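Local coordinates for putative uncharacterized protein (Chaetomium thermophilum, PDB 5T8V) that probably loads the cohesin ring onto chromatin as the Scc2 subunit of the loader, this chain being its HEAT-repeat C-terminal part, at residues T1134-V1145 with L1169-L1180; A1203-Q1211 with V1273-E1281. All coordinates share one frame; numbering follows the deposited sequence.

Contact 1: residues T1134-V1145 with L1169-L1180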
loop_
_atom_site.group_PDB
_atom_site.type_symbol
_atom_site.label_atom_id
_atom_site.label_comp_id
_atom_site.label_asym_id
_atom_site.label_seq_id
_atom_site.Cartn_x
_atom_site.Cartn_y
_atom_site.Cartn_z
ATOM N N THR A 1134 7.726 -13.323 44.422
ATOM C CA THR A 1134 6.371 -13.764 44.113
ATOM C C THR A 1134 5.322 -13.140 45.029
ATOM O O THR A 1134 4.192 -13.633 45.092
ATOM C CB THR A 1134 6.286 -15.290 44.188
ATOM O OG1 THR A 1134 6.562 -15.724 45.527
ATOM C CG2 THR A 1134 7.286 -15.930 43.233
ATOM N N SER A 1135 5.665 -12.061 45.731
ATOM C CA SER A 1135 4.738 -11.413 46.650
ATOM C C SER A 1135 4.160 -10.116 46.109
ATOM O O SER A 1135 3.044 -9.743 46.489
ATOM C CB SER A 1135 5.431 -11.127 47.986
ATOM O OG SER A 1135 5.805 -12.331 48.633
ATOM N N THR A 1136 4.885 -9.417 45.238
ATOM C CA THR A 1136 4.418 -8.165 44.665
ATOM C C THR A 1136 4.760 -8.140 43.183
ATOM O O THR A 1136 5.443 -9.026 42.662
ATOM C CB THR A 1136 5.032 -6.950 45.375
ATOM O OG1 THR A 1136 6.440 -7.150 45.545
ATOM C CG2 THR A 1136 4.377 -6.734 46.730
ATOM N N GLN A 1137 4.273 -7.102 42.503
ATOM C CA GLN A 1137 4.466 -6.944 41.067
ATOM C C GLN A 1137 5.188 -5.644 40.732
ATOM O O GLN A 1137 5.059 -5.138 39.612
ATOM C CB GLN A 1137 3.116 -7.009 40.352
ATOM C CG GLN A 1137 3.199 -7.438 38.901
ATOM C CD GLN A 1137 1.887 -7.988 38.384
ATOM O OE1 GLN A 1137 1.870 -8.917 37.579
ATOM N NE2 GLN A 1137 0.777 -7.418 38.844
ATOM N N ASP A 1138 5.951 -5.102 41.676
ATOM C CA ASP A 1138 6.656 -3.842 41.498
ATOM C C ASP A 1138 8.136 -4.106 41.218
ATOM O O ASP A 1138 8.585 -5.249 41.112
ATOM C CB ASP A 1138 6.462 -2.948 42.726
ATOM C CG ASP A 1138 6.652 -3.696 44.031
ATOM O OD1 ASP A 1138 7.431 -4.671 44.050
ATOM O OD2 ASP A 1138 6.015 -3.313 45.035
ATOM N N ASP A 1139 8.904 -3.020 41.099
ATOM C CA ASP A 1139 10.300 -3.132 40.682
ATOM C C ASP A 1139 11.119 -3.953 41.672
ATOM O O ASP A 1139 12.043 -4.673 41.275
ATOM C CB ASP A 1139 10.905 -1.739 40.513
ATOM C CG ASP A 1139 10.372 -1.018 39.292
ATOM O OD1 ASP A 1139 10.220 -1.670 38.237
ATOM O OD2 ASP A 1139 10.101 0.198 39.390
ATOM N N HIS A 1140 10.811 -3.848 42.964
ATOM C CA HIS A 1140 11.537 -4.622 43.966
ATOM C C HIS A 1140 11.452 -6.114 43.665
ATOM O O HIS A 1140 12.475 -6.816 43.590
ATOM C CB HIS A 1140 10.972 -4.310 45.351
ATOM C CG HIS A 1140 11.854 -4.743 46.476
ATOM N ND1 HIS A 1140 11.383 -5.448 47.563
ATOM C CD2 HIS A 1140 13.179 -4.568 46.687
ATOM C CE1 HIS A 1140 12.381 -5.691 48.393
ATOM N NE2 HIS A 1140 13.482 -5.167 47.885
ATOM N N ALA A 1141 10.231 -6.617 43.480
ATOM C CA ALA A 1141 10.056 -7.997 43.050
ATOM C C ALA A 1141 10.877 -8.283 41.800
ATOM O O ALA A 1141 11.451 -9.370 41.661
ATOM C CB ALA A 1141 8.576 -8.283 42.799
ATOM N N PHE A 1142 10.954 -7.314 40.880
ATOM C CA PHE A 1142 11.761 -7.525 39.683
ATOM C C PHE A 1142 13.228 -7.717 40.032
ATOM O O PHE A 1142 13.936 -8.464 39.349
ATOM C CB PHE A 1142 11.629 -6.371 38.696
ATOM C CG PHE A 1142 12.587 -6.475 37.546
ATOM C CD1 PHE A 1142 12.451 -7.484 36.606
ATOM C CD2 PHE A 1142 13.642 -5.589 37.420
ATOM C CE1 PHE A 1142 13.337 -7.596 35.552
ATOM C CE2 PHE A 1142 14.533 -5.696 36.365
ATOM C CZ PHE A 1142 14.379 -6.702 35.431
ATOM N N LEU A 1143 13.713 -7.030 41.069
ATOM C CA LEU A 1143 15.074 -7.263 41.537
ATOM C C LEU A 1143 15.223 -8.688 42.051
ATOM O O LEU A 1143 16.190 -9.388 41.716
ATOM C CB LEU A 1143 15.432 -6.250 42.627
ATOM C CG LEU A 1143 16.835 -6.353 43.230
ATOM C CD1 LEU A 1143 17.903 -6.130 42.177
ATOM C CD2 LEU A 1143 16.996 -5.357 44.368
ATOM N N ALA A 1144 14.260 -9.144 42.858
ATOM C CA ALA A 1144 14.320 -10.511 43.368
ATOM C C ALA A 1144 14.395 -11.523 42.227
ATOM O O ALA A 1144 15.306 -12.359 42.178
ATOM C CB ALA A 1144 13.112 -10.791 44.261
ATOM N N VAL A 1145 13.438 -11.466 41.296
ATOM C CA VAL A 1145 13.457 -12.388 40.164
ATOM C C VAL A 1145 14.700 -12.189 39.318
ATOM O O VAL A 1145 15.122 -13.110 38.613
ATOM C CB VAL A 1145 12.187 -12.233 39.298
ATOM C CG1 VAL A 1145 12.090 -10.840 38.749
ATOM C CG2 VAL A 1145 12.176 -13.250 38.162
ATOM N N LEU A 1169 5.627 -16.517 37.266
ATOM C CA LEU A 1169 5.980 -15.127 37.015
ATOM C C LEU A 1169 5.866 -14.758 35.542
ATOM O O LEU A 1169 5.763 -13.570 35.221
ATOM C CB LEU A 1169 7.399 -14.852 37.514
ATOM C CG LEU A 1169 7.598 -14.976 39.028
ATOM C CD1 LEU A 1169 9.075 -14.982 39.378
ATOM C CD2 LEU A 1169 6.884 -13.848 39.765
ATOM N N ALA A 1170 5.879 -15.744 34.641
ATOM C CA ALA A 1170 5.722 -15.445 33.223
ATOM C C ALA A 1170 4.357 -14.848 32.913
ATOM O O ALA A 1170 4.203 -14.186 31.880
ATOM C CB ALA A 1170 5.938 -16.708 32.390
ATOM N N THR A 1171 3.366 -15.065 33.777
ATOM C CA THR A 1171 2.032 -14.511 33.594
ATOM C C THR A 1171 1.856 -13.172 34.299
ATOM O O THR A 1171 0.719 -12.755 34.546
ATOM C CB THR A 1171 0.975 -15.500 34.092
ATOM O OG1 THR A 1171 1.059 -15.619 35.518
ATOM C CG2 THR A 1171 1.178 -16.870 33.459
ATOM N N SER A 1172 2.950 -12.494 34.630
ATOM C CA SER A 1172 2.873 -11.214 35.315
ATOM C C SER A 1172 2.605 -10.091 34.319
ATOM O O SER A 1172 2.980 -10.168 33.145
ATOM C CB SER A 1172 4.171 -10.939 36.075
ATOM O OG SER A 1172 4.095 -9.718 36.788
ATOM N N THR A 1173 1.942 -9.037 34.803
ATOM C CA THR A 1173 1.674 -7.878 33.962
ATOM C C THR A 1173 2.894 -6.973 33.834
ATOM O O THR A 1173 3.071 -6.323 32.797
ATOM C CB THR A 1173 0.488 -7.083 34.513
ATOM O OG1 THR A 1173 0.723 -6.750 35.888
ATOM C CG2 THR A 1173 -0.796 -7.890 34.398
ATOM N N HIS A 1174 3.736 -6.914 34.866
ATOM C CA HIS A 1174 4.987 -6.171 34.783
ATOM C C HIS A 1174 5.829 -6.765 33.658
ATOM O O HIS A 1174 6.276 -7.914 33.769
ATOM C CB HIS A 1174 5.742 -6.222 36.113
ATOM C CG HIS A 1174 6.915 -5.294 36.178
ATOM N ND1 HIS A 1174 7.968 -5.488 37.046
ATOM C CD2 HIS A 1174 7.201 -4.164 35.488
ATOM C CE1 HIS A 1174 8.852 -4.519 36.886
ATOM N NE2 HIS A 1174 8.411 -3.703 35.947
ATOM N N PRO A 1175 6.066 -6.035 32.562
ATOM C CA PRO A 1175 6.755 -6.659 31.417
ATOM C C PRO A 1175 8.127 -7.216 31.756
ATOM O O PRO A 1175 8.522 -8.251 31.205
ATOM C CB PRO A 1175 6.844 -5.512 30.398
ATOM C CG PRO A 1175 5.770 -4.563 30.788
ATOM C CD PRO A 1175 5.681 -4.642 32.276
ATOM N N ARG A 1176 8.867 -6.563 32.652
ATOM C CA ARG A 1176 10.238 -6.986 32.920
ATOM C C ARG A 1176 10.285 -8.293 33.701
ATOM O O ARG A 1176 11.259 -9.044 33.590
ATOM C CB ARG A 1176 10.985 -5.884 33.669
ATOM C CG ARG A 1176 10.869 -4.520 33.011
ATOM C CD ARG A 1176 12.225 -3.856 32.841
ATOM N NE ARG A 1176 12.915 -3.671 34.114
ATOM C CZ ARG A 1176 12.587 -2.752 35.018
ATOM N NH1 ARG A 1176 11.568 -1.931 34.802
ATOM N NH2 ARG A 1176 13.275 -2.657 36.146
ATOM N N ILE A 1177 9.253 -8.583 34.494
ATOM C CA ILE A 1177 9.166 -9.881 35.156
ATOM C C ILE A 1177 8.694 -10.946 34.174
ATOM O O ILE A 1177 9.224 -12.063 34.148
ATOM C CB ILE A 1177 8.239 -9.791 36.383
ATOM C CG1 ILE A 1177 8.833 -8.837 37.427
ATOM C CG2 ILE A 1177 8.005 -11.181 36.988
ATOM C CD1 ILE A 1177 7.939 -8.588 38.633
ATOM N N SER A 1178 7.695 -10.615 33.352
ATOM C CA SER A 1178 7.130 -11.595 32.431
ATOM C C SER A 1178 8.159 -12.045 31.400
ATOM O O SER A 1178 8.261 -13.240 31.097
ATOM C CB SER A 1178 5.901 -11.004 31.741
ATOM O OG SER A 1178 5.370 -11.895 30.775
ATOM N N GLU A 1179 8.930 -11.108 30.848
ATOM C CA GLU A 1179 9.894 -11.463 29.812
ATOM C C GLU A 1179 11.008 -12.341 30.375
ATOM O O GLU A 1179 11.288 -13.424 29.845
ATOM C CB GLU A 1179 10.468 -10.195 29.181
ATOM C CG GLU A 1179 9.438 -9.373 28.418
ATOM C CD GLU A 1179 9.966 -8.019 27.988
ATOM O OE1 GLU A 1179 11.188 -7.786 28.109
ATOM O OE2 GLU A 1179 9.156 -7.184 27.530
ATOM N N LEU A 1180 11.650 -11.892 31.453
ATOM C CA LEU A 1180 12.741 -12.658 32.048
ATOM C C LEU A 1180 12.256 -14.024 32.519
ATOM O O LEU A 1180 12.857 -15.060 32.195
ATOM C CB LEU A 1180 13.350 -11.864 33.205
ATOM C CG LEU A 1180 14.590 -12.443 33.888
ATOM C CD1 LEU A 1180 15.744 -12.588 32.909
ATOM C CD2 LEU A 1180 14.992 -11.560 35.060
#
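A chi1 of 172° swings the Phe-1142 ring away from its backbone N and across to Arg-1176. The arginine chain bends at chi2 and chi3 and folds back over that ring. Its CB lies over the ring face, 3.8 Å from the centroid of Phe-1142. Its guanidinium follows as an off-centre cation-pi partner, with CZ 4.2 Å from the same centroid. The guanidinium plane stands 74° from the ring plane, so this is not a flat stack. Asp-1139 adds a long salt bridge from OD1 to Arg-1176 NH1 (3.7 Å), at the solvent-exposed side. Replacing Phe-1142 by an alanine would probably leave the arginine without its aromatic platform and less restrained, and open a gap beside Leu-1180.

At the loop end, the extended chain of Gln-1137 reaches the turn before helix 1175-1180. Its OE1 accepts from Ser-1172 OG and from Thr-1173 N (2.8 Å). The backbone N of Thr-1173 approaches from above the plane of the Gln-1137 side-chain carbonyl. The serine hydroxyl also has a weak hydrogen bond with Tyr-1210 of helix 1200-1213.

Deeper in, the packing is aliphatic. Val-1145 CG2 meets Leu-1169 CD1 at 3.8 Å, and its CG1 touches Ile-1177 CG1 at 4.0 Å. Ile-1177 CG1 also lies 3.9 Å from Phe-1142 CB, at the ring's edge. The two short helix segments run nearly parallel, 21° apart with axes 9.6 Å apart. Such side-by-side helices, repeated along the chain, are characteristic of the helical-repeat (HEAT) solenoid of cohesin loaders.

Contact 2: residues A1203-Q1211 with V1273-E1281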
loop_
_atom_site.group_PDB
_atom_site.type_symbol
_atom_site.label_atom_id
_atom_site.label_comp_id
_atom_site.label_asym_id
_atom_site.label_seq_id
_atom_site.Cartn_x
_atom_site.Cartn_y
_atom_site.Cartn_z
ATOM N N ALA A 1203 1.807 -26.181 38.701
ATOM C CA ALA A 1203 2.059 -24.992 37.893
ATOM C C ALA A 1203 0.765 -24.251 37.591
ATOM O O ALA A 1203 0.697 -23.024 37.717
ATOM C CB ALA A 1203 2.771 -25.383 36.597
ATOM N N ILE A 1204 -0.276 -24.980 37.187
ATOM C CA ILE A 1204 -1.562 -24.347 36.906
ATOM C C ILE A 1204 -2.124 -23.711 38.172
ATOM O O ILE A 1204 -2.470 -22.522 38.193
ATOM C CB ILE A 1204 -2.540 -25.372 36.302
ATOM C CG1 ILE A 1204 -1.975 -25.926 34.989
ATOM C CG2 ILE A 1204 -3.909 -24.739 36.065
ATOM C CD1 ILE A 1204 -2.700 -27.149 34.471
ATOM N N GLN A 1205 -2.219 -24.496 39.249
ATOM C CA GLN A 1205 -2.680 -23.952 40.522
ATOM C C GLN A 1205 -1.879 -22.717 40.912
ATOM O O GLN A 1205 -2.440 -21.727 41.396
ATOM C CB GLN A 1205 -2.576 -25.020 41.614
ATOM C CG GLN A 1205 -3.455 -26.241 41.378
ATOM C CD GLN A 1205 -3.000 -27.452 42.172
ATOM O OE1 GLN A 1205 -2.111 -27.358 43.021
ATOM N NE2 GLN A 1205 -3.604 -28.602 41.893
ATOM N N SER A 1206 -0.563 -22.755 40.694
ATOM C CA SER A 1206 0.285 -21.620 41.043
ATOM C C SER A 1206 -0.076 -20.392 40.219
ATOM O O SER A 1206 -0.186 -19.284 40.753
ATOM C CB SER A 1206 1.756 -21.986 40.844
ATOM O OG SER A 1206 2.596 -20.882 41.125
ATOM N N ILE A 1207 -0.255 -20.567 38.909
ATOM C CA ILE A 1207 -0.616 -19.436 38.059
ATOM C C ILE A 1207 -1.941 -18.838 38.511
ATOM O O ILE A 1207 -2.101 -17.612 38.557
ATOM C CB ILE A 1207 -0.662 -19.865 36.581
ATOM C CG1 ILE A 1207 0.743 -20.249 36.103
ATOM C CG2 ILE A 1207 -1.228 -18.739 35.708
ATOM C CD1 ILE A 1207 0.785 -20.845 34.710
ATOM N N PHE A 1208 -2.909 -19.689 38.858
ATOM C CA PHE A 1208 -4.200 -19.180 39.310
ATOM C C PHE A 1208 -4.056 -18.395 40.609
ATOM O O PHE A 1208 -4.552 -17.269 40.724
ATOM C CB PHE A 1208 -5.194 -20.327 39.486
ATOM C CG PHE A 1208 -6.484 -19.907 40.134
ATOM C CD1 PHE A 1208 -7.353 -19.049 39.482
ATOM C CD2 PHE A 1208 -6.822 -20.364 41.397
ATOM C CE1 PHE A 1208 -8.535 -18.656 40.076
ATOM C CE2 PHE A 1208 -8.005 -19.975 41.995
ATOM C CZ PHE A 1208 -8.862 -19.120 41.333
ATOM N N ALA A 1209 -3.382 -18.979 41.604
ATOM C CA ALA A 1209 -3.188 -18.279 42.871
ATOM C C ALA A 1209 -2.467 -16.954 42.663
ATOM O O ALA A 1209 -2.759 -15.963 43.341
ATOM C CB ALA A 1209 -2.414 -19.163 43.847
ATOM N N TYR A 1210 -1.524 -16.918 41.721
ATOM C CA TYR A 1210 -0.785 -15.691 41.445
ATOM C C TYR A 1210 -1.693 -14.634 40.830
ATOM O O TYR A 1210 -1.676 -13.469 41.243
ATOM C CB TYR A 1210 0.393 -16.003 40.524
ATOM C CG TYR A 1210 1.308 -14.834 40.238
ATOM C CD1 TYR A 1210 2.217 -14.391 41.187
ATOM C CD2 TYR A 1210 1.279 -14.190 39.009
ATOM C CE1 TYR A 1210 3.063 -13.328 40.928
ATOM C CE2 TYR A 1210 2.120 -13.128 38.738
ATOM C CZ TYR A 1210 3.011 -12.701 39.700
ATOM O OH TYR A 1210 3.852 -11.640 39.437
ATOM N N GLN A 1211 -2.501 -15.025 39.841
ATOM C CA GLN A 1211 -3.427 -14.081 39.226
ATOM C C GLN A 1211 -4.464 -13.585 40.224
ATOM O O GLN A 1211 -4.923 -12.440 40.126
ATOM C CB GLN A 1211 -4.121 -14.732 38.028
ATOM C CG GLN A 1211 -3.189 -15.066 36.877
ATOM C CD GLN A 1211 -2.692 -13.832 36.154
ATOM O OE1 GLN A 1211 -3.430 -12.863 35.979
ATOM N NE2 GLN A 1211 -1.432 -13.858 35.734
ATOM N N VAL A 1273 -14.809 -23.375 41.932
ATOM C CA VAL A 1273 -15.562 -22.762 40.842
ATOM C C VAL A 1273 -14.787 -21.591 40.249
ATOM O O VAL A 1273 -14.770 -21.399 39.028
ATOM C CB VAL A 1273 -16.954 -22.330 41.334
ATOM C CG1 VAL A 1273 -17.685 -21.519 40.261
ATOM C CG2 VAL A 1273 -17.777 -23.551 41.716
ATOM N N GLN A 1274 -14.145 -20.786 41.099
ATOM C CA GLN A 1274 -13.279 -19.724 40.599
ATOM C C GLN A 1274 -12.124 -20.305 39.794
ATOM O O GLN A 1274 -11.795 -19.808 38.709
ATOM C CB GLN A 1274 -12.760 -18.888 41.770
ATOM C CG GLN A 1274 -11.982 -17.644 41.365
ATOM C CD GLN A 1274 -12.845 -16.613 40.668
ATOM O OE1 GLN A 1274 -13.749 -16.031 41.270
ATOM N NE2 GLN A 1274 -12.570 -16.378 39.390
ATOM N N TYR A 1275 -11.505 -21.371 40.309
ATOM C CA TYR A 1275 -10.412 -22.027 39.597
ATOM C C TYR A 1275 -10.901 -22.644 38.289
ATOM O O TYR A 1275 -10.305 -22.433 37.221
ATOM C CB TYR A 1275 -9.790 -23.084 40.514
ATOM C CG TYR A 1275 -8.635 -23.860 39.926
ATOM C CD1 TYR A 1275 -7.580 -23.210 39.298
ATOM C CD2 TYR A 1275 -8.584 -25.243 40.027
ATOM C CE1 TYR A 1275 -6.518 -23.922 38.769
ATOM C CE2 TYR A 1275 -7.529 -25.963 39.504
ATOM C CZ TYR A 1275 -6.497 -25.298 38.876
ATOM O OH TYR A 1275 -5.443 -26.012 38.353
ATOM N N SER A 1276 -11.996 -23.405 38.354
ATOM C CA SER A 1276 -12.562 -24.013 37.154
ATOM C C SER A 1276 -12.834 -22.963 36.086
ATOM O O SER A 1276 -12.438 -23.120 34.926
ATOM C CB SER A 1276 -13.845 -24.765 37.508
ATOM O OG SER A 1276 -13.582 -25.827 38.411
ATOM N N ARG A 1277 -13.514 -21.877 36.462
ATOM C CA ARG A 1277 -13.725 -20.776 35.530
ATOM C C ARG A 1277 -12.401 -20.293 34.955
ATOM O O ARG A 1277 -12.268 -20.089 33.740
ATOM C CB ARG A 1277 -14.450 -19.628 36.234
ATOM C CG ARG A 1277 -14.709 -18.428 35.336
ATOM C CD ARG A 1277 -15.359 -17.288 36.094
ATOM N NE ARG A 1277 -15.916 -16.292 35.183
ATOM C CZ ARG A 1277 -16.652 -15.254 35.565
ATOM N NH1 ARG A 1277 -16.928 -15.062 36.849
ATOM N NH2 ARG A 1277 -17.119 -14.407 34.657
ATOM N N PHE A 1278 -11.404 -20.106 35.823
ATOM C CA PHE A 1278 -10.112 -19.613 35.363
ATOM C C PHE A 1278 -9.546 -20.487 34.254
ATOM O O PHE A 1278 -8.998 -19.973 33.272
ATOM C CB PHE A 1278 -9.122 -19.530 36.526
ATOM C CG PHE A 1278 -7.702 -19.297 36.090
ATOM C CD1 PHE A 1278 -7.282 -18.039 35.699
ATOM C CD2 PHE A 1278 -6.789 -20.338 36.065
ATOM C CE1 PHE A 1278 -5.978 -17.823 35.290
ATOM C CE2 PHE A 1278 -5.488 -20.129 35.660
ATOM C CZ PHE A 1278 -5.081 -18.870 35.273
ATOM N N ILE A 1279 -9.669 -21.813 34.379
ATOM C CA ILE A 1279 -9.016 -22.705 33.423
ATOM C C ILE A 1279 -9.939 -23.162 32.298
ATOM O O ILE A 1279 -9.476 -23.866 31.393
ATOM C CB ILE A 1279 -8.380 -23.929 34.119
ATOM C CG1 ILE A 1279 -9.432 -24.796 34.812
ATOM C CG2 ILE A 1279 -7.322 -23.469 35.114
ATOM C CD1 ILE A 1279 -8.850 -26.079 35.395
ATOM N N ILE A 1280 -11.217 -22.785 32.313
ATOM C CA ILE A 1280 -12.050 -22.984 31.125
ATOM C C ILE A 1280 -12.009 -21.753 30.227
ATOM O O ILE A 1280 -11.992 -21.871 28.995
ATOM C CB ILE A 1280 -13.502 -23.354 31.509
ATOM C CG1 ILE A 1280 -14.198 -22.203 32.235
ATOM C CG2 ILE A 1280 -13.535 -24.622 32.347
ATOM C CD1 ILE A 1280 -15.109 -21.387 31.341
ATOM N N GLU A 1281 -11.972 -20.560 30.830
ATOM C CA GLU A 1281 -11.790 -19.351 30.037
ATOM C C GLU A 1281 -10.478 -19.393 29.261
ATOM O O GLU A 1281 -10.352 -18.738 28.220
ATOM C CB GLU A 1281 -11.844 -18.122 30.943
ATOM C CG GLU A 1281 -13.220 -17.843 31.522
ATOM C CD GLU A 1281 -13.210 -16.718 32.540
ATOM O OE1 GLU A 1281 -12.306 -16.698 33.401
ATOM O OE2 GLU A 1281 -14.104 -15.850 32.476
#
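Phe-1208 is wedged between Tyr-1275 and Phe-1278, and this is the tight part of the contact. Its ring points at the facing helix. Tyr-1275 CA sits over one face of the ring, 3.9 Å from the centroid. The edge of the ring meets Gln-1274 CG at 3.5 Å from Phe-1208 CZ. The two neighbouring aromatic rings meet it obliquely, with planes at 50° for Tyr-1275 and 48° for Phe-1278. Phe-1208 CA lies over one face of the Phe-1278 ring, toward its margin, and CB makes an off-centre CH-pi contact. Ile-1207 CG2 touches Phe-1278 CZ at 3.9 Å. Ile-1204 CG2 extends the packed part, meeting Ile-1279 CG2 at 3.8 Å and approaching the edge of the Tyr-1275 ring.

The solvent side is looser. There exposed Gln-1205 lays only its CG against Tyr-1275 OH (3.6 Å). That hydroxyl has its hydrogen bond with Gln-1255, outside both helices. No hydrogen bond joins the two segments themselves.

Helix 1203-1211 crosses helix 1273-1281 steeply, at 104°, with axes 10.6 Å apart. The result is an aromatic cluster at a near-perpendicular helix crossing, within the C-terminal region of the cohesin loader's all-helical fold.

Contact 1 and contact 2 follow one another along the chain, with centres about 19 Å apart. Helix 1200-1213 ties them together. It carries Phe-1208 into contact 2, while its Tyr-1210 packs on Leu-1169 and Thr-1171 of contact 1. Gln-1211 serves both: its CG lies near Phe-1278, and its NE2 is hydrogen-bonded to Thr-1171 O. Contact 2 is the more buried and is made almost wholly of aromatic and aliphatic groups. Contact 1 is only partly buried. It mixes an aliphatic inner part with charges at its solvent-exposed side and hydrogen bonds at its loop end. The helices also differ: near-parallel in contact 1, steeply crossed in contact 2.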